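Local coordinates for lipid-transfer protein (Thermomonospora curvata, PDB 6OK1) that is of unknown function but probably belongs with lipid-transfer proteins of the thiolase superfamily, with its two-part fold, at residues Leu308-Arg313 / Gly328-Cys333; Gly341-Tyr344 / Met348-Ile351; Ile351-Arg356 / Gly360-Gln365. One frame throughout, in Å; residues are numbered along the deposited sequence.

Interaction 1: residues Leu308-Arg313 / Gly328-Cys333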
ATOM      1  N   LEU A 308     -24.076 -12.733   3.178  1.00 24.02           N
ATOM      2  CA  LEU A 308     -24.721 -11.456   3.465  1.00 23.41           C
ATOM      3  C   LEU A 308     -26.167 -11.613   3.929  1.00 25.97           C
ATOM      4  O   LEU A 308     -26.839 -10.606   4.170  1.00 29.04           O
ATOM      5  CB  LEU A 308     -24.653 -10.555   2.226  1.00 25.36           C
ATOM      6  CG  LEU A 308     -23.217 -10.227   1.766  1.00 25.91           C
ATOM      7  CD1 LEU A 308     -23.242  -9.579   0.384  1.00 28.13           C
ATOM      8  CD2 LEU A 308     -22.503  -9.345   2.755  1.00 28.24           C
ATOM      9  N   GLY A 309     -26.650 -12.846   4.069  1.00 26.19           N
ATOM     10  CA  GLY A 309     -27.936 -13.095   4.679  1.00 26.78           C
ATOM     11  C   GLY A 309     -29.145 -12.983   3.768  1.00 26.71           C
ATOM     12  O   GLY A 309     -30.279 -12.910   4.275  1.00 27.85           O
ATOM     13  N   PHE A 310     -28.961 -12.953   2.452  1.00 29.76           N
ATOM     14  CA  PHE A 310     -30.098 -12.851   1.541  1.00 27.42           C
ATOM     15  C   PHE A 310     -30.788 -14.184   1.296  1.00 35.77           C
ATOM     16  O   PHE A 310     -31.938 -14.199   0.841  1.00 32.89           O
ATOM     17  CB  PHE A 310     -29.654 -12.251   0.212  1.00 28.34           C
ATOM     18  CG  PHE A 310     -29.194 -10.845   0.329  1.00 28.52           C
ATOM     19  CD1 PHE A 310     -30.090  -9.833   0.660  1.00 36.95           C
ATOM     20  CD2 PHE A 310     -27.870 -10.518   0.121  1.00 32.42           C
ATOM     21  CE1 PHE A 310     -29.661  -8.521   0.781  1.00 32.76           C
ATOM     22  CE2 PHE A 310     -27.432  -9.200   0.248  1.00 32.85           C
ATOM     23  CZ  PHE A 310     -28.330  -8.205   0.583  1.00 34.61           C
ATOM     24  N   CYS A 311     -30.121 -15.297   1.583  1.00 28.29           N
ATOM     25  CA  CYS A 311     -30.727 -16.622   1.495  1.00 35.37           C
ATOM     26  C   CYS A 311     -29.932 -17.543   2.415  1.00 36.14           C
ATOM     27  O   CYS A 311     -28.886 -17.159   2.946  1.00 31.98           O
ATOM     28  CB  CYS A 311     -30.734 -17.120   0.055  1.00 31.19           C
ATOM     29  SG  CYS A 311     -29.045 -17.254  -0.605  1.00 31.20           S
ATOM     30  N   ALA A 312     -30.431 -18.764   2.591  1.00 32.80           N
ATOM     31  CA  ALA A 312     -29.806 -19.750   3.461  1.00 35.95           C
ATOM     32  C   ALA A 312     -28.550 -20.342   2.820  1.00 30.43           C
ATOM     33  O   ALA A 312     -28.371 -20.307   1.599  1.00 29.30           O
ATOM     34  CB  ALA A 312     -30.792 -20.881   3.777  1.00 37.37           C
ATOM     35  N   ARG A 313     -27.678 -20.904   3.666  1.00 34.04           N
ATOM     36  CA  ARG A 313     -26.487 -21.601   3.176  1.00 32.56           C
ATOM     37  C   ARG A 313     -26.863 -22.648   2.140  1.00 30.88           C
ATOM     38  O   ARG A 313     -27.766 -23.463   2.360  1.00 30.72           O
ATOM     39  CB  ARG A 313     -25.754 -22.290   4.327  1.00 42.76           C
ATOM     40  CG  ARG A 313     -25.111 -21.399   5.296  1.00 72.66           C
ATOM     41  CD  ARG A 313     -23.881 -20.809   4.693  1.00 46.23           C
ATOM     42  NE  ARG A 313     -23.298 -19.865   5.611  1.00 63.35           N
ATOM     43  CZ  ARG A 313     -22.308 -19.060   5.291  1.00 62.98           C
ATOM     44  NH1 ARG A 313     -21.795 -19.100   4.059  1.00 32.26           N
ATOM     45  NH2 ARG A 313     -21.850 -18.228   6.209  1.00 48.27           N
ATOM     46  N   GLY A 328     -36.872  -6.506 -11.660  1.00 42.70           N
ATOM     47  CA  GLY A 328     -38.133  -6.594 -10.952  1.00 53.66           C
ATOM     48  C   GLY A 328     -38.155  -7.507  -9.750  1.00 50.59           C
ATOM     49  O   GLY A 328     -39.210  -7.674  -9.137  1.00 46.77           O
ATOM     50  N   GLY A 329     -37.020  -8.106  -9.379  1.00 44.97           N
ATOM     51  CA  GLY A 329     -36.983  -9.049  -8.284  1.00 32.72           C
ATOM     52  C   GLY A 329     -36.673  -8.394  -6.948  1.00 31.97           C
ATOM     53  O   GLY A 329     -36.580  -7.173  -6.815  1.00 38.51           O
ATOM     54  N   ARG A 330     -36.515  -9.247  -5.935  1.00 36.69           N
ATOM     55  CA  ARG A 330     -36.319  -8.752  -4.581  1.00 40.80           C
ATOM     56  C   ARG A 330     -34.981  -8.031  -4.435  1.00 35.36           C
ATOM     57  O   ARG A 330     -34.875  -7.074  -3.654  1.00 35.07           O
ATOM     58  CB  ARG A 330     -36.434  -9.918  -3.587  1.00 47.23           C
ATOM     59  CG  ARG A 330     -36.114  -9.581  -2.138  1.00 75.05           C
ATOM     60  CD  ARG A 330     -34.709 -10.020  -1.794  1.00110.36           C
ATOM     61  NE  ARG A 330     -34.275  -9.595  -0.466  1.00108.26           N
ATOM     62  CZ  ARG A 330     -33.955  -8.346  -0.147  1.00 45.62           C
ATOM     63  NH1 ARG A 330     -34.042  -7.378  -1.051  1.00 50.00           N
ATOM     64  NH2 ARG A 330     -33.543  -8.057   1.082  1.00 53.57           N
ATOM     65  N   LEU A 331     -33.958  -8.450  -5.176  1.00 30.63           N
ATOM     66  CA  LEU A 331     -32.605  -7.922  -4.997  1.00 28.52           C
ATOM     67  C   LEU A 331     -31.978  -7.660  -6.358  1.00 29.32           C
ATOM     68  O   LEU A 331     -31.077  -8.386  -6.800  1.00 28.93           O
ATOM     69  CB  LEU A 331     -31.734  -8.881  -4.185  1.00 29.78           C
ATOM     70  CG  LEU A 331     -30.403  -8.263  -3.712  1.00 27.81           C
ATOM     71  CD1 LEU A 331     -30.640  -7.194  -2.649  1.00 32.01           C
ATOM     72  CD2 LEU A 331     -29.400  -9.311  -3.172  1.00 32.63           C
ATOM     73  N   PRO A 332     -32.434  -6.614  -7.044  1.00 30.68           N
ATOM     74  CA  PRO A 332     -31.815  -6.212  -8.308  1.00 27.64           C
ATOM     75  C   PRO A 332     -30.312  -6.119  -8.144  1.00 28.49           C
ATOM     76  O   PRO A 332     -29.815  -5.494  -7.208  1.00 30.01           O
ATOM     77  CB  PRO A 332     -32.432  -4.837  -8.585  1.00 35.43           C
ATOM     78  CG  PRO A 332     -33.732  -4.854  -7.880  1.00 39.12           C
ATOM     79  CD  PRO A 332     -33.537  -5.711  -6.656  1.00 31.80           C
ATOM     80  N   CYS A 333     -29.590  -6.752  -9.060  1.00 27.09           N
ATOM     81  CA  CYS A 333     -28.166  -6.977  -8.872  1.00 25.28           C
ATOM     82  C   CYS A 333     -27.388  -6.551 -10.101  1.00 22.99           C
ATOM     83  O   CYS A 333     -27.769  -6.860 -11.236  1.00 28.96           O
ATOM     84  CB  CYS A 333     -27.927  -8.445  -8.570  1.00 28.21           C
ATOM     85  SG  CYS A 333     -26.181  -8.874  -8.229  1.00 28.31           S
TER
HETATM   86  O   HOH W   1     -33.830 -12.025   0.827  1.00 54.68           O

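Interaction 2: residues Gly341-Tyr344 / Met348-Ile351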
ATOM      1  N   GLY A 341     -19.796  -7.761 -17.239  1.00 25.84           N
ATOM      2  CA  GLY A 341     -20.513  -7.159 -18.355  1.00 30.26           C
ATOM      3  C   GLY A 341     -20.158  -5.719 -18.683  1.00 24.45           C
ATOM      4  O   GLY A 341     -20.224  -5.317 -19.846  1.00 27.27           O
ATOM      5  N   GLU A 342     -19.816  -4.909 -17.677  1.00 23.96           N
ATOM      6  CA  GLU A 342     -19.467  -3.506 -17.940  1.00 27.38           C
ATOM      7  C   GLU A 342     -17.963  -3.385 -18.159  1.00 25.45           C
ATOM      8  O   GLU A 342     -17.512  -3.051 -19.259  1.00 25.62           O
ATOM      9  CB  GLU A 342     -19.929  -2.589 -16.803  1.00 23.85           C
ATOM     10  CG  GLU A 342     -19.517  -1.135 -17.059  1.00 26.38           C
ATOM     11  CD  GLU A 342     -19.980  -0.173 -15.994  1.00 30.86           C
ATOM     12  OE1 GLU A 342     -19.330  -0.135 -14.945  1.00 25.83           O
ATOM     13  OE2 GLU A 342     -20.963   0.559 -16.206  1.00 26.85           O
ATOM     14  N   ALA A 343     -17.174  -3.662 -17.124  1.00 26.08           N
ATOM     15  CA  ALA A 343     -15.742  -3.436 -17.167  1.00 25.59           C
ATOM     16  C   ALA A 343     -15.138  -3.938 -15.869  1.00 21.70           C
ATOM     17  O   ALA A 343     -15.784  -3.876 -14.818  1.00 22.03           O
ATOM     18  CB  ALA A 343     -15.399  -1.949 -17.333  1.00 23.53           C
ATOM     19  N   TYR A 344     -13.894  -4.398 -15.954  1.00 23.83           N
ATOM     20  CA  TYR A 344     -13.145  -4.892 -14.795  1.00 27.22           C
ATOM     21  C   TYR A 344     -12.230  -3.772 -14.300  1.00 20.00           C
ATOM     22  O   TYR A 344     -11.044  -3.720 -14.616  1.00 22.78           O
ATOM     23  CB  TYR A 344     -12.351  -6.133 -15.182  1.00 24.91           C
ATOM     24  CG  TYR A 344     -11.649  -6.882 -14.066  1.00 22.87           C
ATOM     25  CD1 TYR A 344     -12.155  -6.924 -12.768  1.00 21.89           C
ATOM     26  CD2 TYR A 344     -10.482  -7.570 -14.335  1.00 22.15           C
ATOM     27  CE1 TYR A 344     -11.489  -7.651 -11.765  1.00 21.43           C
ATOM     28  CE2 TYR A 344      -9.820  -8.295 -13.355  1.00 24.88           C
ATOM     29  CZ  TYR A 344     -10.339  -8.332 -12.072  1.00 25.73           C
ATOM     30  OH  TYR A 344      -9.685  -9.066 -11.114  1.00 27.51           O
ATOM     31  N   MET A 348     -14.226  -0.822  -8.587  1.00 20.40           N
ATOM     32  CA  MET A 348     -14.484   0.596  -8.370  1.00 23.45           C
ATOM     33  C   MET A 348     -15.673   1.094  -9.168  1.00 24.69           C
ATOM     34  O   MET A 348     -16.450   1.926  -8.676  1.00 23.98           O
ATOM     35  CB  MET A 348     -13.231   1.390  -8.705  1.00 20.34           C
ATOM     36  CG  MET A 348     -12.099   1.105  -7.758  1.00 20.75           C
ATOM     37  SD  MET A 348     -12.395   1.670  -6.033  1.00 23.53           S
ATOM     38  CE  MET A 348     -11.923   3.389  -6.126  1.00 27.07           C
ATOM     39  N   ASN A 349     -15.833   0.608 -10.403  1.00 24.65           N
ATOM     40  CA  ASN A 349     -16.982   1.007 -11.198  1.00 21.80           C
ATOM     41  C   ASN A 349     -18.292   0.479 -10.618  1.00 25.17           C
ATOM     42  O   ASN A 349     -19.336   1.089 -10.841  1.00 23.99           O
ATOM     43  CB  ASN A 349     -16.815   0.583 -12.670  1.00 25.48           C
ATOM     44  CG  ASN A 349     -16.509  -0.902 -12.842  1.00 21.46           C
ATOM     45  OD1 ASN A 349     -15.695  -1.463 -12.126  1.00 21.70           O
ATOM     46  ND2 ASN A 349     -17.145  -1.534 -13.833  1.00 21.26           N
ATOM     47  N   GLY A 350     -18.248  -0.576  -9.806  1.00 24.55           N
ATOM     48  CA  GLY A 350     -19.454  -1.016  -9.123  1.00 24.66           C
ATOM     49  C   GLY A 350     -19.887  -0.065  -8.026  1.00 23.39           C
ATOM     50  O   GLY A 350     -21.084   0.115  -7.786  1.00 24.66           O
ATOM     51  N   ILE A 351     -18.928   0.540  -7.327  1.00 22.72           N
ATOM     52  CA  ILE A 351     -19.297   1.548  -6.338  1.00 21.47           C
ATOM     53  C   ILE A 351     -19.991   2.708  -7.033  1.00 28.67           C
ATOM     54  O   ILE A 351     -20.991   3.229  -6.546  1.00 24.36           O
ATOM     55  CB  ILE A 351     -18.056   2.005  -5.536  1.00 22.48           C
ATOM     56  CG1 ILE A 351     -17.393   0.802  -4.842  1.00 21.73           C
ATOM     57  CG2 ILE A 351     -18.450   3.033  -4.498  1.00 22.88           C
ATOM     58  CD1 ILE A 351     -16.040   1.091  -4.160  1.00 24.08           C
TER
HETATM   59  O   HOH W   2     -20.101   1.995 -13.394  1.00 25.54           O

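Interaction 3: residues Ile351-Arg356 / Gly360-Gln365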
ATOM      1  N   ILE A 351     -18.928   0.540  -7.327  1.00 22.72           N
ATOM      2  CA  ILE A 351     -19.297   1.548  -6.338  1.00 21.47           C
ATOM      3  C   ILE A 351     -19.991   2.708  -7.033  1.00 28.67           C
ATOM      4  O   ILE A 351     -20.991   3.229  -6.546  1.00 24.36           O
ATOM      5  CB  ILE A 351     -18.056   2.005  -5.536  1.00 22.48           C
ATOM      6  CG1 ILE A 351     -17.393   0.802  -4.842  1.00 21.73           C
ATOM      7  CG2 ILE A 351     -18.450   3.033  -4.498  1.00 22.88           C
ATOM      8  CD1 ILE A 351     -16.040   1.091  -4.160  1.00 24.08           C
ATOM      9  N   ALA A 352     -19.486   3.113  -8.197  1.00 24.48           N
ATOM     10  CA  ALA A 352     -20.129   4.200  -8.935  1.00 27.90           C
ATOM     11  C   ALA A 352     -21.573   3.853  -9.283  1.00 28.16           C
ATOM     12  O   ALA A 352     -22.461   4.701  -9.173  1.00 27.46           O
ATOM     13  CB  ALA A 352     -19.330   4.506 -10.192  1.00 26.26           C
ATOM     14  N   GLU A 353     -21.828   2.608  -9.719  1.00 26.83           N
ATOM     15  CA  GLU A 353     -23.198   2.214 -10.038  1.00 30.00           C
ATOM     16  C   GLU A 353     -24.086   2.288  -8.804  1.00 29.18           C
ATOM     17  O   GLU A 353     -25.231   2.733  -8.888  1.00 28.30           O
ATOM     18  CB  GLU A 353     -23.239   0.805 -10.638  1.00 25.50           C
ATOM     19  CG  GLU A 353     -24.649   0.224 -10.830  1.00 23.99           C
ATOM     20  CD  GLU A 353     -25.472   0.938 -11.909  1.00 32.26           C
ATOM     21  OE1 GLU A 353     -24.944   1.798 -12.645  1.00 26.85           O
ATOM     22  OE2 GLU A 353     -26.666   0.618 -12.009  1.00 30.20           O
ATOM     23  N   ALA A 354     -23.567   1.874  -7.645  1.00 27.18           N
ATOM     24  CA  ALA A 354     -24.333   1.979  -6.405  1.00 25.53           C
ATOM     25  C   ALA A 354     -24.717   3.423  -6.127  1.00 27.25           C
ATOM     26  O   ALA A 354     -25.827   3.713  -5.665  1.00 28.36           O
ATOM     27  CB  ALA A 354     -23.507   1.405  -5.253  1.00 26.16           C
ATOM     28  N   VAL A 355     -23.798   4.344  -6.393  1.00 26.22           N
ATOM     29  CA  VAL A 355     -24.090   5.761  -6.225  1.00 29.00           C
ATOM     30  C   VAL A 355     -25.228   6.179  -7.155  1.00 28.71           C
ATOM     31  O   VAL A 355     -26.171   6.873  -6.748  1.00 31.77           O
ATOM     32  CB  VAL A 355     -22.819   6.593  -6.472  1.00 25.49           C
ATOM     33  CG1 VAL A 355     -23.158   8.098  -6.547  1.00 28.09           C
ATOM     34  CG2 VAL A 355     -21.758   6.335  -5.365  1.00 26.02           C
ATOM     35  N   ARG A 356     -25.174   5.748  -8.415  1.00 28.28           N
ATOM     36  CA  ARG A 356     -26.260   6.082  -9.336  1.00 25.66           C
ATOM     37  C   ARG A 356     -27.589   5.540  -8.848  1.00 35.41           C
ATOM     38  O   ARG A 356     -28.621   6.221  -8.950  1.00 33.69           O
ATOM     39  CB  ARG A 356     -25.958   5.550 -10.732  1.00 27.33           C
ATOM     40  CG  ARG A 356     -24.796   6.212 -11.408  1.00 28.68           C
ATOM     41  CD  ARG A 356     -24.670   5.670 -12.842  1.00 37.13           C
ATOM     42  NE  ARG A 356     -23.343   5.871 -13.354  1.00 48.22           N
ATOM     43  CZ  ARG A 356     -22.407   4.935 -13.474  1.00 30.29           C
ATOM     44  NH1 ARG A 356     -22.635   3.646 -13.203  1.00 37.59           N
ATOM     45  NH2 ARG A 356     -21.243   5.321 -13.934  1.00 38.18           N
ATOM     46  N   GLY A 360     -30.820   7.667  -8.188  1.00 32.67           N
ATOM     47  CA  GLY A 360     -31.899   7.428  -9.138  1.00 35.03           C
ATOM     48  C   GLY A 360     -31.485   7.489 -10.590  1.00 44.50           C
ATOM     49  O   GLY A 360     -32.353   7.526 -11.472  1.00 35.55           O
ATOM     50  N   THR A 361     -30.185   7.449 -10.877  1.00 35.14           N
ATOM     51  CA  THR A 361     -29.672   7.736 -12.207  1.00 33.92           C
ATOM     52  C   THR A 361     -29.041   6.527 -12.890  1.00 32.00           C
ATOM     53  O   THR A 361     -28.360   6.688 -13.906  1.00 36.48           O
ATOM     54  CB  THR A 361     -28.667   8.879 -12.134  1.00 33.75           C
ATOM     55  OG1 THR A 361     -27.566   8.506 -11.293  1.00 32.98           O
ATOM     56  CG2 THR A 361     -29.334  10.146 -11.550  1.00 39.55           C
ATOM     57  N   SER A 362     -29.290   5.316 -12.400  1.00 29.89           N
ATOM     58  CA  SER A 362     -28.802   4.141 -13.107  1.00 30.34           C
ATOM     59  C   SER A 362     -29.504   3.984 -14.456  1.00 33.19           C
ATOM     60  O   SER A 362     -30.702   4.250 -14.584  1.00 33.99           O
ATOM     61  CB  SER A 362     -29.025   2.883 -12.271  1.00 31.80           C
ATOM     62  OG  SER A 362     -28.821   1.735 -13.075  1.00 32.86           O
ATOM     63  N   VAL A 363     -28.756   3.515 -15.460  1.00 33.69           N
ATOM     64  CA  VAL A 363     -29.356   3.185 -16.760  1.00 30.23           C
ATOM     65  C   VAL A 363     -30.367   2.052 -16.640  1.00 36.99           C
ATOM     66  O   VAL A 363     -31.242   1.913 -17.501  1.00 39.38           O
ATOM     67  CB  VAL A 363     -28.275   2.833 -17.810  1.00 33.60           C
ATOM     68  CG1 VAL A 363     -27.319   4.007 -17.990  1.00 37.07           C
ATOM     69  CG2 VAL A 363     -27.521   1.539 -17.424  1.00 39.48           C
ATOM     70  N   ASN A 364     -30.277   1.243 -15.581  1.00 31.57           N
ATOM     71  CA  ASN A 364     -31.255   0.199 -15.289  1.00 35.76           C
ATOM     72  C   ASN A 364     -31.846   0.399 -13.899  1.00 32.15           C
ATOM     73  O   ASN A 364     -31.953  -0.549 -13.118  1.00 39.03           O
ATOM     74  CB  ASN A 364     -30.606  -1.183 -15.406  1.00 31.66           C
ATOM     75  CG  ASN A 364     -30.257  -1.536 -16.835  1.00 35.51           C
ATOM     76  OD1 ASN A 364     -31.085  -1.406 -17.734  1.00 36.58           O
ATOM     77  ND2 ASN A 364     -29.019  -1.973 -17.059  1.00 31.35           N
ATOM     78  N   GLN A 365     -32.233   1.628 -13.596  1.00 37.80           N
ATOM     79  CA  GLN A 365     -32.805   1.955 -12.300  1.00 34.08           C
ATOM     80  C   GLN A 365     -34.018   1.069 -12.011  1.00 37.34           C
ATOM     81  O   GLN A 365     -34.991   1.093 -12.783  1.00 35.99           O
ATOM     82  CB  GLN A 365     -33.199   3.424 -12.266  1.00 38.68           C
ATOM     83  CG  GLN A 365     -33.556   3.940 -10.890  1.00 40.50           C
ATOM     84  CD  GLN A 365     -32.365   4.061  -9.985  1.00 37.73           C
ATOM     85  OE1 GLN A 365     -31.260   4.382 -10.426  1.00 34.65           O
ATOM     86  NE2 GLN A 365     -32.591   3.828  -8.692  1.00 32.20           N
TER
HETATM   87  O   HOH W   3     -25.920   3.081 -14.806  1.00 30.64           O

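Interaction 1: residues Leu308-Arg313 / Gly328-Cys333
The loops that precede and follow helix 316-321 in the chain, in its thiolase C-terminal-like part, meet where the ring of F310 packs against R330 and L331. The evidence for a face contact is direct: L331 CD2 stands 3.7 Å from the centroid of the F310 ring and 6° off its normal, a CH-pi contact over the centre of the ring. The second methyl reaches the rim, with L331 CD1 3.8 Å from F310 CE1. With chi1 at -168°, CG of L331 lies opposite the backbone N, which helps bring both methyls to the ring. The opposite face of the ring has L308 O above it, displaced toward the rim. R330 comes from another direction. Its NH2 lies in the ring plane at the edge, 3.9 Å from F310 CD1, and the guanidinium and ring planes are 86° apart, so the ring edge meets the flat side of the guanidinium, unlike a cation-pi stack over the ring. No direct hydrogen bond joins the segments; one water bridges them instead, donating a hydrogen bond to F310 O at 2.9 Å and accepting one from R330 NE at 2.8 Å. The rest of the guanidinium is turned to other partners: NH1 bonds I288 O, and NH2 makes a weak bond to P285 O. F310 follows directly on G309, whose positive phi belongs to the Schellman motif that ends helix 301-307, so the ring enters the contact just as the chain leaves that helix. L305 of helix 301-307 touches both F310 and L331, F319 of helix 316-321 packs on R330 and L331, and L308 reaches L373 and T375 on strand 371-375.

Interaction 2: residues Gly341-Tyr344 / Met348-Ile351
The side-chain amide of N349 bridges two acceptors of the preceding loop, E342 and A343, through its single nitrogen. N349 ND2 donates to E342 OE1 at 2.8 Å with an N-H...O angle of 162°; the bond uses the anti lone pair of OE1, and OE1 lies close to the amide plane of N349. Its other bond, from N349 ND2 to A343 O at 2.9 Å, is more bent: the donor stands above the carbonyl plane, off the lone pairs. With CG placed between the backbone N and the carbonyl carbon (chi1 54°), the amide swings back from the helix toward the loop. A water adds a second link, donating to E342 OE1 at 2.7 Å and to N349 O at 2.8 Å. Further out, N349 OD1 is bonded to Q339 NE2 and, weakly, to I345 N, which together with the two ND2 bonds should fix the amide's rotation. E342 OE2 is bonded to N184 ND2, and E342 touches H336. This loop-to-helix connection of the thiolase C-terminal-like part ties the loop after helix 338-341 to the first turn of helix 348-359; there N349 touches Q222 of strand 219-228 and M348 packs on helix 86-98.

Interaction 3: residues Ile351-Arg356 / Gly360-Gln365
R356 lays the root of its side chain against T361, with R356 CB 3.4 Å from T361 OG1, and the two side chains cross at about a right angle. CG of R356 is anti to its carbonyl carbon (chi1 -67°) and the chain then runs extended to NE, so the guanidinium ends up away from the loop and beside E353. There R356 NH1 donates to E353 OE1 at 3.0 Å in a salt bridge, in the guanidinium plane and on the anti lone pair. A water donates to that same oxygen and accepts from V363 N, so it joins the helix carboxylate to the loop backbone. The other carboxylate oxygen, E353 OE2, accepts a hydrogen bond from S362 OG at 2.7 Å on its syn lone pair, and it is also bonded to T335 OG1. Both oxygens of this buried carboxylate are thus engaged. The backbone meanwhile forms a Schellman motif that ends helix 348-359: T361 N donates to R356 O at 2.8 Å with an angle of 160°, and G360, the C-prime residue with positive phi, pairs its N with L357 O. The bond from G360 N to R356 O is weak, at 120°. Beyond the turn, S362 OG accepts from N364 N at 2.9 Å, making an ST turn, so one hydroxyl accepts from the loop's own backbone and donates to the helix carboxylate. S362 N meets Q365 OE1 at 2.9 Å in the carbonyl plane. N364 is held by T183 OG1 and T335 O, while A354 and V355 of the same helix face strand 382-388 through L387, V355 also touching I10 and I13 of strand 8-15.

Overall arrangement
Interactions 2 and 3 sit at the two ends of helix 348-359 and share I351, with centres 11 Å apart: the first ties the helix start to the loop before it, the second ties its last turns to the loop after it. Their two glutamates both touch H336. Interaction 1 precedes them in the chain and touches neither; its nearest atoms lie about 6 Å from interaction 3 and about 9 Å from interaction 2. H180 is a common neighbour of interactions 1 and 3, forming weak bonds with C333 O and N364 ND2. The modelled sodium ion is bound at V48, I70 and E72, none of which belongs to these segments.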